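Local coordinates for protein phenol hydroxylase component phN (Pseudomonas stutzeri, PDB 3U52) that probably hydroxylates phenol at a diiron centre, serving as the large subunit of a bacterial multicomponent monooxygenase, at residues A[194-198]-A[199-203]; A[239-242]-A[243-247]; A[372-375]-A[376-380]; A[277-281]-A[282-286]. All coordinates share one frame; numbering follows the deposited sequence.

Interaction 1: residues A[194-198]-A[199-203]; sequences ISFSF and EYVLT. With FE (Fe (III) ion), chain H.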
loop_
_atom_site.group_PDB
_atom_site.type_symbol
_atom_site.label_atom_id
_atom_site.label_comp_id
_atom_site.label_asym_id
_atom_site.label_seq_id
_atom_site.Cartn_x
_atom_site.Cartn_y
_atom_site.Cartn_z
ATOM N N ILE A 194 -17.124 28.343 -4.002
ATOM C CA ILE A 194 -16.262 27.198 -3.754
ATOM C C ILE A 194 -16.597 25.982 -4.639
ATOM O O ILE A 194 -15.710 25.432 -5.317
ATOM C CB ILE A 194 -16.144 26.853 -2.193
ATOM C CG1 ILE A 194 -15.747 28.104 -1.373
ATOM C CG2 ILE A 194 -15.136 25.714 -1.947
ATOM C CD1 ILE A 194 -14.411 28.896 -1.813
ATOM N N SER A 195 -17.870 25.591 -4.692
ATOM C CA SER A 195 -18.262 24.430 -5.490
ATOM C C SER A 195 -18.235 24.727 -6.992
ATOM O O SER A 195 -17.658 23.951 -7.767
ATOM C CB SER A 195 -19.619 23.881 -5.075
ATOM O OG SER A 195 -19.448 23.095 -3.898
ATOM N N PHE A 196 -18.833 25.833 -7.415
ATOM C CA PHE A 196 -18.813 26.118 -8.828
ATOM C C PHE A 196 -17.493 26.766 -9.295
ATOM O O PHE A 196 -16.811 26.200 -10.150
ATOM C CB PHE A 196 -20.055 26.896 -9.260
ATOM C CG PHE A 196 -19.967 27.411 -10.667
ATOM C CD1 PHE A 196 -20.148 26.560 -11.739
ATOM C CD2 PHE A 196 -19.621 28.750 -10.918
ATOM C CE1 PHE A 196 -20.037 27.041 -13.045
ATOM C CE2 PHE A 196 -19.482 29.219 -12.234
ATOM C CZ PHE A 196 -19.708 28.382 -13.282
ATOM N N SER A 197 -17.097 27.902 -8.723
ATOM C CA SER A 197 -15.937 28.661 -9.220
ATOM C C SER A 197 -14.588 27.962 -8.959
ATOM O O SER A 197 -13.754 27.840 -9.865
ATOM C CB SER A 197 -15.963 30.110 -8.650
ATOM O OG SER A 197 -17.186 30.767 -9.014
ATOM N N PHE A 198 -14.387 27.475 -7.745
ATOM C CA PHE A 198 -13.140 26.855 -7.304
ATOM C C PHE A 198 -13.141 25.414 -7.840
ATOM O O PHE A 198 -12.291 25.043 -8.669
ATOM C CB PHE A 198 -13.168 26.853 -5.766
ATOM C CG PHE A 198 -11.825 26.936 -5.055
ATOM C CD1 PHE A 198 -10.701 27.485 -5.625
ATOM C CD2 PHE A 198 -11.740 26.532 -3.717
ATOM C CE1 PHE A 198 -9.485 27.539 -4.863
ATOM C CE2 PHE A 198 -10.534 26.631 -2.967
ATOM C CZ PHE A 198 -9.430 27.111 -3.538
ATOM N N GLU A 199 -14.126 24.617 -7.402
ATOM C CA GLU A 199 -14.122 23.150 -7.628
ATOM C C GLU A 199 -14.511 22.703 -8.995
ATOM O O GLU A 199 -14.312 21.548 -9.311
ATOM C CB GLU A 199 -15.060 22.412 -6.675
ATOM C CG GLU A 199 -14.653 22.495 -5.229
ATOM C CD GLU A 199 -13.525 21.529 -4.911
ATOM O OE1 GLU A 199 -13.716 20.622 -4.090
ATOM O OE2 GLU A 199 -12.441 21.674 -5.507
ATOM N N TYR A 200 -15.137 23.560 -9.783
ATOM C CA TYR A 200 -15.511 23.171 -11.105
ATOM C C TYR A 200 -14.742 23.962 -12.160
ATOM O O TYR A 200 -14.029 23.377 -12.976
ATOM C CB TYR A 200 -17.030 23.255 -11.317
ATOM C CG TYR A 200 -17.417 22.720 -12.659
ATOM C CD1 TYR A 200 -17.709 23.563 -13.706
ATOM C CD2 TYR A 200 -17.435 21.349 -12.890
ATOM C CE1 TYR A 200 -18.021 23.044 -14.987
ATOM C CE2 TYR A 200 -17.733 20.834 -14.117
ATOM C CZ TYR A 200 -18.035 21.677 -15.173
ATOM O OH TYR A 200 -18.365 21.125 -16.417
ATOM N N VAL A 201 -14.887 25.270 -12.164
ATOM C CA VAL A 201 -14.249 26.082 -13.165
ATOM C C VAL A 201 -12.692 26.123 -13.091
ATOM O O VAL A 201 -12.026 25.956 -14.123
ATOM C CB VAL A 201 -14.827 27.498 -13.201
ATOM C CG1 VAL A 201 -14.115 28.339 -14.304
ATOM C CG2 VAL A 201 -16.318 27.416 -13.507
ATOM N N LEU A 202 -12.134 26.341 -11.893
ATOM C CA LEU A 202 -10.709 26.676 -11.741
ATOM C C LEU A 202 -9.891 25.538 -11.145
ATOM O O LEU A 202 -8.668 25.639 -11.027
ATOM C CB LEU A 202 -10.564 27.961 -10.904
ATOM C CG LEU A 202 -11.161 29.216 -11.591
ATOM C CD1 LEU A 202 -11.150 30.448 -10.662
ATOM C CD2 LEU A 202 -10.430 29.550 -12.924
ATOM N N THR A 203 -10.574 24.454 -10.787
ATOM C CA THR A 203 -9.960 23.273 -10.138
ATOM C C THR A 203 -8.668 22.718 -10.769
ATOM O O THR A 203 -7.664 22.491 -10.092
ATOM C CB THR A 203 -10.995 22.117 -9.931
ATOM O OG1 THR A 203 -10.374 21.129 -9.121
ATOM C CG2 THR A 203 -11.458 21.480 -11.262
HETATM FE FE FE H . -12.396 18.941 -3.903
#
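Glu199 joins Ile194 through its backbone and an iron ion through its side chain. Its OE1 lies 2.1 Å from the iron, while OE2 of the same carboxylate stays 3.2 Å from it, so this carboxylate binds the ion through one oxygen. The side chain bends at its second torsion (chi2 -79°), which turns OE1 to the metal. Glu233 and His236 bind the same iron.

Behind this first shell the backbone winds wider than an alpha helix. Glu199 N donates to Ile194 O at 2.7 Å, five residues back. The same spacing recurs at Val201 N to Phe196 O, 2.9 Å and nearly straight, and at Leu202 N to Ser197 O, 3.0 Å. This run of pi-type turns is consistent with the pi-helical segment known at the iron ligands of related diiron hydroxylases. On the flank turned from the metal, Val201 CG2 sits over a face of the Phe196 ring, 3.9 Å from its centroid, a CH-pi contact.

Around helix 187-216, helix 173-184 covers Ile194 and Phe198, helix 254-283 packs on Ser197 and Leu202, helix 291-310 meets Phe196 and Val201, and helix 220-250 lies against Phe196 and Tyr200.

Interaction 2: residues A[239-242]-A[243-247]; sequences LGLE and VIKFI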
loop_
_atom_site.group_PDB
_atom_site.type_symbol
_atom_site.label_atom_id
_atom_site.label_comp_id
_atom_site.label_asym_id
_atom_site.label_seq_id
_atom_site.Cartn_x
_atom_site.Cartn_y
_atom_site.Cartn_z
ATOM N N LEU A 239 -20.946 18.156 -8.225
ATOM C CA LEU A 239 -21.735 19.016 -7.338
ATOM C C LEU A 239 -21.698 20.485 -7.838
ATOM O O LEU A 239 -22.748 21.135 -7.928
ATOM C CB LEU A 239 -21.340 18.846 -5.850
ATOM C CG LEU A 239 -21.800 19.855 -4.775
ATOM C CD1 LEU A 239 -23.326 19.903 -4.700
ATOM C CD2 LEU A 239 -21.246 19.457 -3.399
ATOM N N GLY A 240 -20.521 20.977 -8.221
ATOM C CA GLY A 240 -20.365 22.380 -8.662
ATOM C C GLY A 240 -21.252 22.687 -9.858
ATOM O O GLY A 240 -21.889 23.746 -9.922
ATOM N N LEU A 241 -21.294 21.756 -10.799
ATOM C CA LEU A 241 -22.136 21.864 -12.020
ATOM C C LEU A 241 -23.625 21.829 -11.642
ATOM O O LEU A 241 -24.384 22.680 -12.076
ATOM C CB LEU A 241 -21.844 20.681 -12.942
ATOM C CG LEU A 241 -21.779 20.799 -14.466
ATOM C CD1 LEU A 241 -22.356 19.520 -15.083
ATOM C CD2 LEU A 241 -22.420 22.116 -15.006
ATOM N N GLU A 242 -24.033 20.864 -10.809
ATOM C CA GLU A 242 -25.421 20.812 -10.319
ATOM C C GLU A 242 -25.851 22.109 -9.649
ATOM O O GLU A 242 -26.946 22.633 -9.942
ATOM C CB GLU A 242 -25.672 19.614 -9.372
ATOM C CG GLU A 242 -27.176 19.502 -8.876
ATOM C CD GLU A 242 -28.277 19.477 -10.006
ATOM O OE1 GLU A 242 -27.962 19.193 -11.195
ATOM O OE2 GLU A 242 -29.498 19.704 -9.711
ATOM N N VAL A 243 -24.991 22.615 -8.756
ATOM C CA VAL A 243 -25.209 23.868 -8.015
ATOM C C VAL A 243 -25.584 25.024 -8.959
ATOM O O VAL A 243 -26.631 25.628 -8.750
ATOM C CB VAL A 243 -23.991 24.238 -7.033
ATOM C CG1 VAL A 243 -24.031 25.707 -6.559
ATOM C CG2 VAL A 243 -23.987 23.305 -5.788
ATOM N N ILE A 244 -24.759 25.359 -9.969
ATOM C CA ILE A 244 -25.123 26.564 -10.781
ATOM C C ILE A 244 -26.361 26.345 -11.595
ATOM O O ILE A 244 -27.143 27.264 -11.698
ATOM C CB ILE A 244 -24.064 27.153 -11.786
ATOM C CG1 ILE A 244 -23.056 26.128 -12.137
ATOM C CG2 ILE A 244 -23.528 28.621 -11.331
ATOM C CD1 ILE A 244 -23.368 25.387 -13.368
ATOM N N LYS A 245 -26.518 25.153 -12.189
ATOM C CA LYS A 245 -27.712 24.843 -12.981
ATOM C C LYS A 245 -28.961 24.874 -12.124
ATOM O O LYS A 245 -29.917 25.550 -12.493
ATOM C CB LYS A 245 -27.582 23.526 -13.730
ATOM C CG LYS A 245 -26.362 23.558 -14.684
ATOM C CD LYS A 245 -26.369 22.454 -15.725
ATOM C CE LYS A 245 -25.530 22.875 -16.956
ATOM N NZ LYS A 245 -25.624 21.852 -18.099
ATOM N N PHE A 246 -28.912 24.237 -10.955
ATOM C CA PHE A 246 -30.044 24.228 -10.031
ATOM C C PHE A 246 -30.508 25.648 -9.684
ATOM O O PHE A 246 -31.681 25.970 -9.806
ATOM C CB PHE A 246 -29.700 23.510 -8.725
ATOM C CG PHE A 246 -30.841 23.464 -7.777
ATOM C CD1 PHE A 246 -31.934 22.657 -8.038
ATOM C CD2 PHE A 246 -30.851 24.269 -6.650
ATOM C CE1 PHE A 246 -33.033 22.648 -7.144
ATOM C CE2 PHE A 246 -31.925 24.245 -5.766
ATOM C CZ PHE A 246 -33.009 23.435 -6.022
ATOM N N ILE A 247 -29.564 26.479 -9.275
ATOM C CA ILE A 247 -29.823 27.871 -8.830
ATOM C C ILE A 247 -30.336 28.754 -9.963
ATOM O O ILE A 247 -31.300 29.520 -9.768
ATOM C CB ILE A 247 -28.568 28.485 -8.198
ATOM C CG1 ILE A 247 -28.237 27.752 -6.897
ATOM C CG2 ILE A 247 -28.777 29.949 -7.872
ATOM C CD1 ILE A 247 -26.946 28.306 -6.206
#
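Leu241 meets both Ile244 and Lys245 within one local, regular alpha-helical turn, a largely buried part of helix 220-250 that lies just beyond the iron ligands Glu233 and His236. The regularity shows in the backbone: Val243 N reaches Leu239 O at 2.8 Å and Phe246 N reaches Glu242 O at 2.7 Å, each bond nearly straight and each spanning four residues.

Three side-chain pairs ride on this frame. Leu239 CD1 touches Val243 CG2 at 3.6 Å, the two chains passing at a slant. Leu241 lies alongside Lys245, both pointing the same way, with CD2 of the leucine 3.7 Å from CE of the lysine; the extended lysine then carries its amino group on to a salt bridge with Asp309. Leu241 CD2 also lies 3.8 Å from Ile244 CD1, a methyl that rests against the Leu241 carbonyl.

The helix belongs to the bundle that supplies the diiron site, and its Glu233 and His236 follow the E-x-x-H pattern of that family. Helix 187-216, another ligand-bearing helix, packs on Val243 and Ile244. With an alanine in place of Ile244, the methyl of Leu241 would probably lose one of its two neighbours in this turn, keeping the lysine CE, and a gap would open towards Phe196 and Val258.

On another flank, Glu242 bends at its second torsion (chi2 54°), which brings OE2 within 3.9 Å of Phe246 CB, with the carboxylate turned 42° from the phenyl plane. That oxygen accepts a hydrogen bond from the backbone N of Glu51, and the Phe246 ring meets Trp50 edge-to-face.

Interaction 3: residues A[372-375]-A[376-380]; sequences YYRP and RYEYL
A proline-kinked turn of helix 369-385 sets Tyr373 beside Arg376, a local contact in which the two side chains run the same way. Pro375 has no N-H to give to the preceding turn. Near the kink, Arg376 N to Tyr373 O is a weak bond, whereas Tyr379 N to Pro375 O, one turn on, is 3.0 Å and nearly straight.

The ring and the guanidinium are not stacked flat. Their planes stand 71° apart, and CE2 of the phenol ring comes over the centre of the guanidinium face, 3.7 Å from Arg376 CZ, so an edge of the ring faces the flat of the arginine. Arg376 gets there by staying extended from CG to NE, after leaving its backbone on the side of the N (chi1 -58°). NE makes a weak bond, 3.4 Å, to Tyr372 O. A water bridges the same two groups, donating to Tyr372 O at 2.9 Å and accepting from Arg376 NH2 at 2.8 Å. A leucine in place of Arg376 would probably leave that carbonyl with the water but no guanidinium to share it, and the ring edge without its flat partner.

On the outer flank a second water joins Arg374 NH1, 2.9 Å away, to Glu378 OE1, 2.7 Å away; the two charged atoms, Arg374 NH1 and Glu378 OE1, are 4.9 Å apart and not in contact. Arg374 also forms salt bridges with Asp370 and Asp359.

Helix 331-342 lies against Tyr373, Arg376 and Tyr377, helix 355-364 covers Arg374, and an aromatic side chain of another subunit packs on Arg376.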
loop_
_atom_site.group_PDB
_atom_site.type_symbol
_atom_site.label_atom_id
_atom_site.label_comp_id
_atom_site.label_asym_id
_atom_site.label_seq_id
_atom_site.Cartn_x
_atom_site.Cartn_y
_atom_site.Cartn_z
ATOM N N TYR A 372 10.926 41.936 -20.983
ATOM C CA TYR A 372 10.612 42.484 -19.653
ATOM C C TYR A 372 11.258 41.748 -18.513
ATOM O O TYR A 372 11.486 42.361 -17.479
ATOM C CB TYR A 372 9.091 42.548 -19.397
ATOM C CG TYR A 372 8.324 43.356 -20.402
ATOM C CD1 TYR A 372 7.487 42.737 -21.333
ATOM C CD2 TYR A 372 8.454 44.721 -20.447
ATOM C CE1 TYR A 372 6.766 43.484 -22.273
ATOM C CE2 TYR A 372 7.768 45.486 -21.376
ATOM C CZ TYR A 372 6.930 44.860 -22.296
ATOM O OH TYR A 372 6.265 45.671 -23.200
ATOM N N TYR A 373 11.546 40.449 -18.656
ATOM C CA TYR A 373 11.944 39.667 -17.481
ATOM C C TYR A 373 13.380 39.177 -17.425
ATOM O O TYR A 373 14.028 39.292 -16.382
ATOM C CB TYR A 373 10.866 38.593 -17.126
ATOM C CG TYR A 373 9.486 39.238 -17.006
ATOM C CD1 TYR A 373 8.489 39.012 -17.941
ATOM C CD2 TYR A 373 9.208 40.130 -15.952
ATOM C CE1 TYR A 373 7.251 39.661 -17.864
ATOM C CE2 TYR A 373 7.963 40.762 -15.854
ATOM C CZ TYR A 373 6.996 40.533 -16.800
ATOM O OH TYR A 373 5.791 41.201 -16.644
ATOM N N ARG A 374 13.898 38.668 -18.537
ATOM C CA ARG A 374 15.299 38.250 -18.638
ATOM C C ARG A 374 16.292 39.326 -18.109
ATOM O O ARG A 374 17.174 38.992 -17.344
ATOM C CB ARG A 374 15.624 37.817 -20.082
ATOM C CG ARG A 374 17.044 37.228 -20.288
ATOM C CD ARG A 374 17.222 36.817 -21.743
ATOM N NE ARG A 374 16.639 35.511 -22.023
ATOM C CZ ARG A 374 17.239 34.354 -21.726
ATOM N NH1 ARG A 374 18.415 34.358 -21.119
ATOM N NH2 ARG A 374 16.660 33.182 -22.029
ATOM N N PRO A 375 16.126 40.616 -18.496
ATOM C CA PRO A 375 17.044 41.648 -17.992
ATOM C C PRO A 375 17.035 41.793 -16.451
ATOM O O PRO A 375 18.038 42.143 -15.874
ATOM C CB PRO A 375 16.540 42.942 -18.623
ATOM C CG PRO A 375 15.434 42.576 -19.564
ATOM C CD PRO A 375 15.139 41.140 -19.469
ATOM N N ARG A 376 15.903 41.484 -15.805
ATOM C CA ARG A 376 15.829 41.515 -14.350
ATOM C C ARG A 376 16.785 40.501 -13.781
ATOM O O ARG A 376 17.518 40.829 -12.852
ATOM C CB ARG A 376 14.440 41.153 -13.850
ATOM C CG ARG A 376 13.358 42.045 -14.379
ATOM C CD ARG A 376 11.978 41.670 -13.718
ATOM N NE ARG A 376 11.016 42.681 -14.170
ATOM C CZ ARG A 376 9.850 42.928 -13.595
ATOM N NH1 ARG A 376 9.454 42.208 -12.522
ATOM N NH2 ARG A 376 9.082 43.885 -14.114
ATOM N N TYR A 377 16.734 39.266 -14.292
ATOM C CA TYR A 377 17.608 38.186 -13.786
ATOM C C TYR A 377 19.092 38.470 -14.128
ATOM O O TYR A 377 19.974 38.190 -13.329
ATOM C CB TYR A 377 17.128 36.811 -14.285
ATOM C CG TYR A 377 15.655 36.530 -13.887
ATOM C CD1 TYR A 377 15.263 36.516 -12.540
ATOM C CD2 TYR A 377 14.668 36.306 -14.856
ATOM C CE1 TYR A 377 13.895 36.303 -12.173
ATOM C CE2 TYR A 377 13.321 36.092 -14.509
ATOM C CZ TYR A 377 12.953 36.102 -13.173
ATOM O OH TYR A 377 11.642 35.888 -12.837
ATOM N N GLU A 378 19.348 39.085 -15.281
ATOM C CA GLU A 378 20.724 39.499 -15.603
ATOM C C GLU A 378 21.283 40.455 -14.522
ATOM O O GLU A 378 22.368 40.206 -13.957
ATOM C CB GLU A 378 20.788 40.083 -16.999
ATOM C CG GLU A 378 20.375 39.074 -18.060
ATOM C CD GLU A 378 20.437 39.638 -19.472
ATOM O OE1 GLU A 378 20.395 38.840 -20.450
ATOM O OE2 GLU A 378 20.533 40.874 -19.614
ATOM N N TYR A 379 20.527 41.523 -14.227
ATOM C CA TYR A 379 20.876 42.481 -13.176
ATOM C C TYR A 379 20.964 41.859 -11.779
ATOM O O TYR A 379 21.931 42.106 -11.052
ATOM C CB TYR A 379 19.892 43.678 -13.163
ATOM C CG TYR A 379 20.198 44.672 -12.048
ATOM C CD1 TYR A 379 21.273 45.590 -12.158
ATOM C CD2 TYR A 379 19.465 44.662 -10.882
ATOM C CE1 TYR A 379 21.587 46.493 -11.108
ATOM C CE2 TYR A 379 19.776 45.549 -9.816
ATOM C CZ TYR A 379 20.828 46.460 -9.960
ATOM O OH TYR A 379 21.138 47.310 -8.936
ATOM N N LEU A 380 19.962 41.053 -11.398
ATOM C CA LEU A 380 19.962 40.504 -10.037
ATOM C C LEU A 380 21.126 39.527 -9.846
ATOM O O LEU A 380 21.706 39.462 -8.770
ATOM C CB LEU A 380 18.637 39.799 -9.737
ATOM C CG LEU A 380 17.429 40.709 -9.679
ATOM C CD1 LEU A 380 16.161 39.831 -9.669
ATOM C CD2 LEU A 380 17.535 41.638 -8.463
HETATM O O HOH W 1 10.428 44.815 -16.424
HETATM O O HOH W 2 20.430 36.186 -20.149
#

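Interaction 4: residues A[277-281]-A[282-286]; sequences SMMMD and YMLPN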
loop_
_atom_site.group_PDB
_atom_site.type_symbol
_atom_site.label_atom_id
_atom_site.label_comp_id
_atom_site.label_asym_id
_atom_site.label_seq_id
_atom_site.Cartn_x
_atom_site.Cartn_y
_atom_site.Cartn_z
ATOM N N SER A 277 0.801 30.003 -10.606
ATOM C CA SER A 277 1.546 30.359 -11.799
ATOM C C SER A 277 3.032 30.430 -11.535
ATOM O O SER A 277 3.845 29.927 -12.309
ATOM C CB SER A 277 1.055 31.680 -12.428
ATOM O OG SER A 277 1.538 32.764 -11.693
ATOM N N MET A 278 3.388 31.065 -10.425
ATOM C CA MET A 278 4.785 31.189 -9.996
ATOM C C MET A 278 5.423 29.810 -9.642
ATOM O O MET A 278 6.579 29.525 -9.971
ATOM C CB MET A 278 4.818 32.125 -8.778
ATOM C CG MET A 278 6.133 32.247 -8.165
ATOM S SD MET A 278 6.026 33.278 -6.685
ATOM C CE MET A 278 5.333 32.036 -5.529
ATOM N N MET A 279 4.682 28.987 -8.917
ATOM C CA MET A 279 5.114 27.620 -8.567
ATOM C C MET A 279 5.496 26.793 -9.780
ATOM O O MET A 279 6.600 26.198 -9.850
ATOM C CB MET A 279 3.956 26.941 -7.808
ATOM C CG MET A 279 4.233 25.589 -7.156
ATOM S SD MET A 279 4.357 24.192 -8.292
ATOM C CE MET A 279 2.795 23.712 -8.933
ATOM N N MET A 280 4.568 26.695 -10.724
ATOM C CA MET A 280 4.796 25.791 -11.854
ATOM C C MET A 280 5.865 26.326 -12.838
ATOM O O MET A 280 6.604 25.522 -13.417
ATOM C CB MET A 280 3.498 25.418 -12.588
ATOM C CG MET A 280 2.888 26.520 -13.440
ATOM S SD MET A 280 1.218 26.082 -13.993
ATOM C CE MET A 280 1.531 24.917 -15.294
ATOM N N ASP A 281 5.959 27.644 -13.023
ATOM C CA ASP A 281 6.954 28.174 -13.962
ATOM C C ASP A 281 8.351 28.178 -13.356
ATOM O O ASP A 281 9.334 27.938 -14.096
ATOM C CB ASP A 281 6.612 29.592 -14.429
ATOM C CG ASP A 281 5.542 29.610 -15.514
ATOM O OD1 ASP A 281 5.215 30.689 -16.006
ATOM O OD2 ASP A 281 5.047 28.542 -15.923
ATOM N N TYR A 282 8.453 28.437 -12.033
ATOM C CA TYR A 282 9.769 28.658 -11.369
ATOM C C TYR A 282 10.208 27.631 -10.315
ATOM O O TYR A 282 11.411 27.329 -10.202
ATOM C CB TYR A 282 9.792 30.043 -10.690
ATOM C CG TYR A 282 9.907 31.179 -11.675
ATOM C CD1 TYR A 282 8.767 31.731 -12.296
ATOM C CD2 TYR A 282 11.154 31.690 -12.007
ATOM C CE1 TYR A 282 8.867 32.749 -13.241
ATOM C CE2 TYR A 282 11.286 32.732 -12.946
ATOM C CZ TYR A 282 10.151 33.258 -13.542
ATOM O OH TYR A 282 10.333 34.269 -14.452
ATOM N N MET A 283 9.268 27.141 -9.504
ATOM C CA MET A 283 9.659 26.291 -8.395
ATOM C C MET A 283 9.884 24.815 -8.768
ATOM O O MET A 283 10.509 24.084 -7.991
ATOM C CB MET A 283 8.705 26.412 -7.216
ATOM C CG MET A 283 8.597 27.826 -6.607
ATOM S SD MET A 283 7.579 27.582 -5.153
ATOM C CE MET A 283 7.992 28.930 -4.106
ATOM N N LEU A 284 9.385 24.388 -9.925
ATOM C CA LEU A 284 9.583 22.996 -10.360
ATOM C C LEU A 284 10.869 22.852 -11.202
ATOM O O LEU A 284 10.976 23.491 -12.248
ATOM C CB LEU A 284 8.363 22.490 -11.152
ATOM C CG LEU A 284 6.973 22.570 -10.493
ATOM C CD1 LEU A 284 5.889 22.189 -11.497
ATOM C CD2 LEU A 284 6.897 21.687 -9.231
ATOM N N PRO A 285 11.861 22.059 -10.716
ATOM C CA PRO A 285 13.072 21.791 -11.505
ATOM C C PRO A 285 12.774 21.209 -12.895
ATOM O O PRO A 285 13.300 21.738 -13.899
ATOM C CB PRO A 285 13.862 20.804 -10.617
ATOM C CG PRO A 285 13.474 21.198 -9.214
ATOM C CD PRO A 285 11.979 21.502 -9.335
ATOM N N ASN A 286 11.934 20.158 -12.949
ATOM C CA ASN A 286 11.383 19.664 -14.226
ATOM C C ASN A 286 10.004 20.231 -14.476
ATOM O O ASN A 286 9.101 20.029 -13.645
ATOM C CB ASN A 286 11.367 18.114 -14.302
ATOM C CG ASN A 286 12.718 17.516 -13.937
ATOM O OD1 ASN A 286 13.753 18.036 -14.360
ATOM N ND2 ASN A 286 12.727 16.465 -13.139
#
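Leu284 fits its forked end into the notch between Met279 SD and the Met280 backbone, at the last turn of helix 254-283. CD2 lies 3.7 Å from Met279 SD. CD1 drops onto the backbone, 3.8 Å from Met280 CA, and lies 4.2 Å from the CB of the same methionine. Met279 supplies the wall for the first branch by curling: after leaving opposite its backbone N it bends at its second torsion (chi2 -74°), which brings the sulfur round to the leucine.

Met283 and Met278 form the next pair. Met283 reaches out nearly straight from its backbone, its CE 4.3 Å from Met278 CE, the two methyls meeting end to end, while its CB and CG rest over the Met279 backbone.

This is the C-terminal turn of the helix, and the backbone opens there. Met279 O takes Met283 N at 2.9 Å, with the donor above the carbonyl plane, and also, weakly, Leu284 N at 3.3 Å; by Leu284 the chain has turned to an extended shape (psi 117°). One residue earlier, Tyr282 N bonds to Met278 O at 3.0 Å. The same oxygen sits in the plane of the Tyr282 ring, at its edge, while the ring's CD1 leans on Asp281 CB.

Helix 331-342 fills in over this flank: Trp336 stacks on the Tyr282 ring and touches Met278 and Met283. Pro209 and Phe210 of helix 187-216 close over Met279, and Trp291 and Ala294 of helix 291-310 over Met280.

All four contacts are local; three lie within helices, while interaction 4 leaves one. Interactions 1 and 2 lie on consecutive helices of the hydroxylase family region and pack directly together, Tyr200 against Leu241; interaction 1 adds a metal ligand and widened turns, where interaction 2 is regular alpha helix. Interactions 3 and 4 also touch, through a probable hydrogen bond of 2.6 Å between Tyr377 OH and Tyr282 OH, although they belong to different helices. Interaction 4 is buried and largely a matter of methionine and leucine, whereas interaction 3, partly exposed, uses arginine, waters and salt bridges and reaches another subunit. Interactions 2 and 3 lie farthest apart, their centres about 46 Å from each other.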